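Local coordinates for protein dally-like, isoform A (Drosophila melanogaster, PDB 6XTZ) that binds Wnt and Hedgehog proteins, probably as a GPI-linked cell-surface proteoglycan, and shelters the Wnt palmitoleate so that the signal can travel, at residues R170-H175 / N316-G321; K180-V185 / M305-S310. The protein carries 5 engineered substitutions. All coordinates share one frame; numbering follows the deposited sequence.

Contact 1. Residues R170-H175 / N316-G321; sequences RCVSEH and NRVFQG
His175 and Cys171, one turn apart on the same face of their helix, meet the C-terminal end of segment 316-321 around Gly321. This is the close-fitting part of the contact. The imidazole presents its edge: CE1 lies 3.7 Å from Gly321 CA, which sits in the ring plane, and 3.7 Å from Gln320 O, close to that plane. One ring face carries the sulfur of Cys171, 3.5 Å above the plane and displaced from the ring centre toward its margin. With its SG anti to the backbone N (chi1 -172°), Cys171 extends toward the other helix, where the sulfur comes within 3.3 Å of Gly321 O and forms a disulfide with Cys322. Glycine is called for at Gly321 on two counts: at its positive phi of 108° a CB would jam against the carbonyl O of Gln320, and it would also run into CE1 of His175. Without the imidazole, as with an alanine here, Gly321 would probably face a gap and the sulfur of Cys171 would lose the ring beside it. This tight corner lies at the exposed edge, with Gln320 and Gly321 open to solvent and the Gln320 side chain leading off the contact. The buried side is looser. There Val172 CG2 reaches Val318 CG1 at 4.2 Å, a single apolar touch between two valines whose shared backing is Phe155 of helix 139-158. The axes of the two segments come no closer than 9.8 Å, and their directions differ by 120°, so they meet at a restricted patch. The result is a short helix stapled by the Cys171-Cys322 disulfide to the end of a long one, within the elongated alpha-helical fold of glypicans.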
loop_
_atom_site.group_PDB
_atom_site.type_symbol
_atom_site.label_atom_id
_atom_site.label_comp_id
_atom_site.label_asym_id
_atom_site.label_seq_id
_atom_site.Cartn_x
_atom_site.Cartn_y
_atom_site.Cartn_z
ATOM N N ARG A 170 26.788 26.617 -28.680
ATOM C CA ARG A 170 27.020 26.192 -27.303
ATOM C C ARG A 170 27.086 27.384 -26.360
ATOM O O ARG A 170 26.666 27.285 -25.201
ATOM C CB ARG A 170 28.310 25.376 -27.216
ATOM C CG ARG A 170 28.381 24.203 -28.182
ATOM C CD ARG A 170 29.736 23.522 -28.093
ATOM N NE ARG A 170 29.872 22.435 -29.056
ATOM C CZ ARG A 170 30.969 21.699 -29.198
ATOM N NH1 ARG A 170 32.032 21.934 -28.441
ATOM N NH2 ARG A 170 31.005 20.728 -30.102
ATOM N N CYS A 171 27.615 28.513 -26.839
ATOM C CA CYS A 171 27.609 29.732 -26.042
ATOM C C CYS A 171 26.186 30.212 -25.796
ATOM O O CYS A 171 25.853 30.653 -24.691
ATOM C CB CYS A 171 28.435 30.816 -26.737
ATOM S SG CYS A 171 28.706 32.310 -25.749
ATOM N N VAL A 172 25.328 30.125 -26.817
ATOM C CA VAL A 172 23.923 30.477 -26.637
ATOM C C VAL A 172 23.260 29.517 -25.659
ATOM O O VAL A 172 22.483 29.931 -24.790
ATOM C CB VAL A 172 23.193 30.495 -27.994
ATOM C CG1 VAL A 172 21.734 30.886 -27.809
ATOM C CG2 VAL A 172 23.887 31.442 -28.956
ATOM N N SER A 173 23.564 28.222 -25.775
ATOM C CA SER A 173 23.000 27.241 -24.853
ATOM C C SER A 173 23.466 27.499 -23.426
ATOM O O SER A 173 22.666 27.476 -22.485
ATOM C CB SER A 173 23.377 25.828 -25.298
ATOM O OG SER A 173 22.803 24.854 -24.441
ATOM N N GLU A 174 24.766 27.752 -23.247
ATOM C CA GLU A 174 25.290 28.020 -21.913
ATOM C C GLU A 174 24.743 29.321 -21.340
ATOM O O GLU A 174 24.524 29.417 -20.127
ATOM C CB GLU A 174 26.819 28.056 -21.945
ATOM C CG GLU A 174 27.475 26.686 -21.886
ATOM C CD GLU A 174 27.358 26.042 -20.516
ATOM O OE1 GLU A 174 27.141 26.775 -19.528
ATOM O OE2 GLU A 174 27.482 24.802 -20.429
ATOM N N HIS A 175 24.514 30.325 -22.187
ATOM C CA HIS A 175 23.996 31.596 -21.698
ATOM C C HIS A 175 22.491 31.551 -21.466
ATOM O O HIS A 175 21.986 32.258 -20.588
ATOM C CB HIS A 175 24.350 32.720 -22.673
ATOM C CG HIS A 175 25.799 33.100 -22.651
ATOM N ND1 HIS A 175 26.263 34.296 -23.157
ATOM C CD2 HIS A 175 26.885 32.444 -22.180
ATOM C CE1 HIS A 175 27.573 34.359 -22.998
ATOM N NE2 HIS A 175 27.976 33.248 -22.409
ATOM N N ASN A 316 20.568 41.385 -26.948
ATOM C CA ASN A 316 21.794 42.142 -26.736
ATOM C C ASN A 316 22.679 41.495 -25.679
ATOM O O ASN A 316 23.909 41.556 -25.786
ATOM C CB ASN A 316 21.466 43.583 -26.335
ATOM C CG ASN A 316 20.774 44.355 -27.444
ATOM O OD1 ASN A 316 21.117 44.222 -28.620
ATOM N ND2 ASN A 316 19.793 45.170 -27.073
ATOM N N ARG A 317 22.078 40.871 -24.663
ATOM C CA ARG A 317 22.869 40.211 -23.631
ATOM C C ARG A 317 23.487 38.916 -24.142
ATOM O O ARG A 317 24.527 38.482 -23.631
ATOM C CB ARG A 317 22.003 39.947 -22.398
ATOM C CG ARG A 317 22.774 39.479 -21.175
ATOM C CD ARG A 317 21.872 39.403 -19.952
ATOM N NE ARG A 317 22.558 38.829 -18.799
ATOM C CZ ARG A 317 21.991 38.637 -17.612
ATOM N NH1 ARG A 317 20.724 38.977 -17.416
ATOM N NH2 ARG A 317 22.691 38.107 -16.618
ATOM N N VAL A 318 22.871 38.288 -25.146
ATOM C CA VAL A 318 23.450 37.083 -25.733
ATOM C C VAL A 318 24.681 37.432 -26.561
ATOM O O VAL A 318 25.696 36.726 -26.516
ATOM C CB VAL A 318 22.395 36.333 -26.565
ATOM C CG1 VAL A 318 23.038 35.202 -27.351
ATOM C CG2 VAL A 318 21.299 35.792 -25.663
ATOM N N PHE A 319 24.617 38.528 -27.325
ATOM C CA PHE A 319 25.784 38.973 -28.079
ATOM C C PHE A 319 26.956 39.288 -27.159
ATOM O O PHE A 319 28.115 39.086 -27.538
ATOM C CB PHE A 319 25.431 40.197 -28.927
ATOM C CG PHE A 319 24.534 39.891 -30.093
ATOM C CD1 PHE A 319 24.527 38.631 -30.669
ATOM C CD2 PHE A 319 23.699 40.865 -30.615
ATOM C CE1 PHE A 319 23.702 38.348 -31.742
ATOM C CE2 PHE A 319 22.871 40.589 -31.687
ATOM C CZ PHE A 319 22.874 39.329 -32.252
ATOM N N GLN A 320 26.677 39.777 -25.953
ATOM C CA GLN A 320 27.714 39.994 -24.951
ATOM C C GLN A 320 28.143 38.649 -24.378
ATOM O O GLN A 320 27.388 38.011 -23.637
ATOM C CB GLN A 320 27.200 40.916 -23.850
ATOM C CG GLN A 320 26.707 42.266 -24.343
ATOM C CD GLN A 320 26.016 43.065 -23.255
ATOM O OE1 GLN A 320 25.965 42.645 -22.098
ATOM N NE2 GLN A 320 25.476 44.222 -23.621
ATOM N N GLY A 321 29.352 38.211 -24.721
ATOM C CA GLY A 321 29.887 36.946 -24.267
ATOM C C GLY A 321 29.970 35.882 -25.341
ATOM O O GLY A 321 30.726 34.916 -25.178
#

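Contact 2. Residues K180-V185 / M305-S310; sequences KPFGDV and MNFQDS
The amide of Asn306 reaches from its helix to the backbone of loop 180-185, where ND2 donates a hydrogen bond of 2.9 Å to Phe182 O. The bond is nearly straight, 167° at the hydrogen, and the acceptor lies in the plane of the amide, yet the donor stands above the carbonyl plane of Phe182. A weaker polar approach lies alongside, a bent CA-H...O contact from Phe307 CA to Pro181 O at 3.6 Å. The loop that offers these carbonyls is built from two overlapping beta turns, type I from Lys180 to Gly183 and type II' from Phe182 to Val185, the second running directly into helix 185-216 of the glypican core. Gly183 lies against Asn306 ND2 with its CA 3.8 Å away; a CB would collide with that nitrogen. Apolar packing centres on Phe307, whose CG stands anti to the backbone N (chi1 -170°), carrying the ring to the loop. Pro181 CB sits in the ring plane at its edge, 3.9 Å from CD1. Phe182 CE1 comes 3.8 Å from the same CD1, with the two rings obliquely inclined and their centroids 5.9 Å apart. Helix 139-158 lies behind both rings: Met154 touches each of them, and Tyr151 meets Phe182 edge-to-face.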
loop_
_atom_site.group_PDB
_atom_site.type_symbol
_atom_site.label_atom_id
_atom_site.label_comp_id
_atom_site.label_asym_id
_atom_site.label_seq_id
_atom_site.Cartn_x
_atom_site.Cartn_y
_atom_site.Cartn_z
ATOM N N LYS A 180 16.061 33.999 -18.621
ATOM C CA LYS A 180 14.652 33.618 -18.530
ATOM C C LYS A 180 13.871 34.324 -19.631
ATOM O O LYS A 180 13.133 35.282 -19.372
ATOM C CB LYS A 180 14.084 33.956 -17.151
ATOM C CG LYS A 180 14.826 33.301 -15.996
ATOM C CD LYS A 180 14.809 31.784 -16.118
ATOM C CE LYS A 180 15.601 31.129 -14.997
ATOM N NZ LYS A 180 15.732 29.660 -15.195
ATOM N N PRO A 181 14.001 33.862 -20.878
ATOM C CA PRO A 181 13.351 34.573 -21.994
ATOM C C PRO A 181 11.835 34.596 -21.903
ATOM O O PRO A 181 11.214 35.570 -22.350
ATOM C CB PRO A 181 13.826 33.797 -23.233
ATOM C CG PRO A 181 15.000 32.986 -22.776
ATOM C CD PRO A 181 14.755 32.684 -21.337
ATOM N N PHE A 182 11.220 33.556 -21.345
ATOM C CA PHE A 182 9.770 33.470 -21.239
ATOM C C PHE A 182 9.254 33.882 -19.866
ATOM O O PHE A 182 8.082 33.643 -19.559
ATOM C CB PHE A 182 9.298 32.047 -21.554
ATOM C CG PHE A 182 9.729 31.544 -22.904
ATOM C CD1 PHE A 182 9.918 32.418 -23.961
ATOM C CD2 PHE A 182 9.942 30.190 -23.114
ATOM C CE1 PHE A 182 10.314 31.952 -25.201
ATOM C CE2 PHE A 182 10.337 29.718 -24.352
ATOM C CZ PHE A 182 10.524 30.600 -25.397
ATOM N N GLY A 183 10.094 34.495 -19.037
ATOM C CA GLY A 183 9.712 34.783 -17.669
ATOM C C GLY A 183 9.802 33.552 -16.791
ATOM O O GLY A 183 10.706 32.729 -16.964
ATOM N N ASP A 184 8.869 33.410 -15.850
ATOM C CA ASP A 184 8.840 32.274 -14.937
ATOM C C ASP A 184 7.894 31.170 -15.398
ATOM O O ASP A 184 7.661 30.216 -14.651
ATOM C CB ASP A 184 8.458 32.740 -13.529
ATOM C CG ASP A 184 7.114 33.450 -13.486
ATOM O OD1 ASP A 184 6.441 33.541 -14.534
ATOM O OD2 ASP A 184 6.728 33.921 -12.396
ATOM N N VAL A 185 7.342 31.285 -16.608
ATOM C CA VAL A 185 6.394 30.277 -17.093
ATOM C C VAL A 185 7.053 28.913 -17.269
ATOM O O VAL A 185 6.462 27.909 -16.820
ATOM C CB VAL A 185 5.706 30.776 -18.373
ATOM C CG1 VAL A 185 4.810 29.696 -18.960
ATOM C CG2 VAL A 185 4.906 32.037 -18.085
ATOM N N MET A 305 4.218 36.982 -24.493
ATOM C CA MET A 305 4.182 38.354 -23.996
ATOM C C MET A 305 5.478 38.716 -23.281
ATOM O O MET A 305 5.990 39.832 -23.431
ATOM C CB MET A 305 2.979 38.536 -23.069
ATOM C CG MET A 305 3.103 39.684 -22.079
ATOM S SD MET A 305 1.711 39.739 -20.932
ATOM C CE MET A 305 2.398 40.712 -19.595
ATOM N N ASN A 306 6.031 37.781 -22.503
ATOM C CA ASN A 306 7.300 38.039 -21.830
ATOM C C ASN A 306 8.462 38.076 -22.813
ATOM O O ASN A 306 9.445 38.788 -22.582
ATOM C CB ASN A 306 7.555 36.981 -20.754
ATOM C CG ASN A 306 6.538 37.029 -19.632
ATOM O OD1 ASN A 306 5.961 38.078 -19.344
ATOM N ND2 ASN A 306 6.313 35.889 -18.989
ATOM N N PHE A 307 8.373 37.319 -23.908
ATOM C CA PHE A 307 9.441 37.316 -24.898
ATOM C C PHE A 307 9.419 38.553 -25.785
ATOM O O PHE A 307 10.462 38.922 -26.331
ATOM C CB PHE A 307 9.356 36.057 -25.765
ATOM C CG PHE A 307 10.551 35.853 -26.653
ATOM C CD1 PHE A 307 11.718 35.304 -26.148
ATOM C CD2 PHE A 307 10.508 36.209 -27.991
ATOM C CE1 PHE A 307 12.821 35.116 -26.959
ATOM C CE2 PHE A 307 11.608 36.023 -28.807
ATOM C CZ PHE A 307 12.766 35.476 -28.291
ATOM N N GLN A 308 8.262 39.196 -25.944
ATOM C CA GLN A 308 8.203 40.435 -26.708
ATOM C C GLN A 308 8.668 41.630 -25.887
ATOM O O GLN A 308 9.170 42.609 -26.451
ATOM C CB GLN A 308 6.783 40.670 -27.226
ATOM C CG GLN A 308 6.325 39.648 -28.253
ATOM C CD GLN A 308 4.875 39.835 -28.656
ATOM O OE1 GLN A 308 4.128 40.567 -28.006
ATOM N NE2 GLN A 308 4.469 39.173 -29.733
ATOM N N ASP A 309 8.513 41.569 -24.563
ATOM C CA ASP A 309 8.993 42.645 -23.704
ATOM C C ASP A 309 10.484 42.523 -23.418
ATOM O O ASP A 309 11.160 43.541 -23.232
ATOM C CB ASP A 309 8.211 42.658 -22.389
ATOM C CG ASP A 309 6.728 42.896 -22.594
ATOM O OD1 ASP A 309 6.314 43.120 -23.751
ATOM O OD2 ASP A 309 5.976 42.858 -21.598
ATOM N N SER A 310 11.010 41.300 -23.383
ATOM C CA SER A 310 12.409 41.061 -23.062
ATOM C C SER A 310 13.231 40.597 -24.256
ATOM O O SER A 310 14.428 40.337 -24.098
ATOM C CB SER A 310 12.520 40.030 -21.931
ATOM O OG SER A 310 13.874 39.735 -21.639
#

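In the fold
Helix 296-322 serves both contacts: its middle meets the loop of contact 2 and its C-terminal end meets the short helix of contact 1. Their centres are about 16 Å apart, and the nearest atoms, about 6 Å apart, do not touch. Contact 2 is nested in the chain loop closed by contact 1, and helix 139-158 packs against both. Both lie toward one end of the elongated core: the centres of contacts 1 and 2 lie about 49 and 43 Å from the centre of the chain. Contact 2 is near the lipid site: the side chain of Val185 is about 8 Å from the bound O-palmitoleoyl serine, and the helix starting there contributes Leu189 to the pocket.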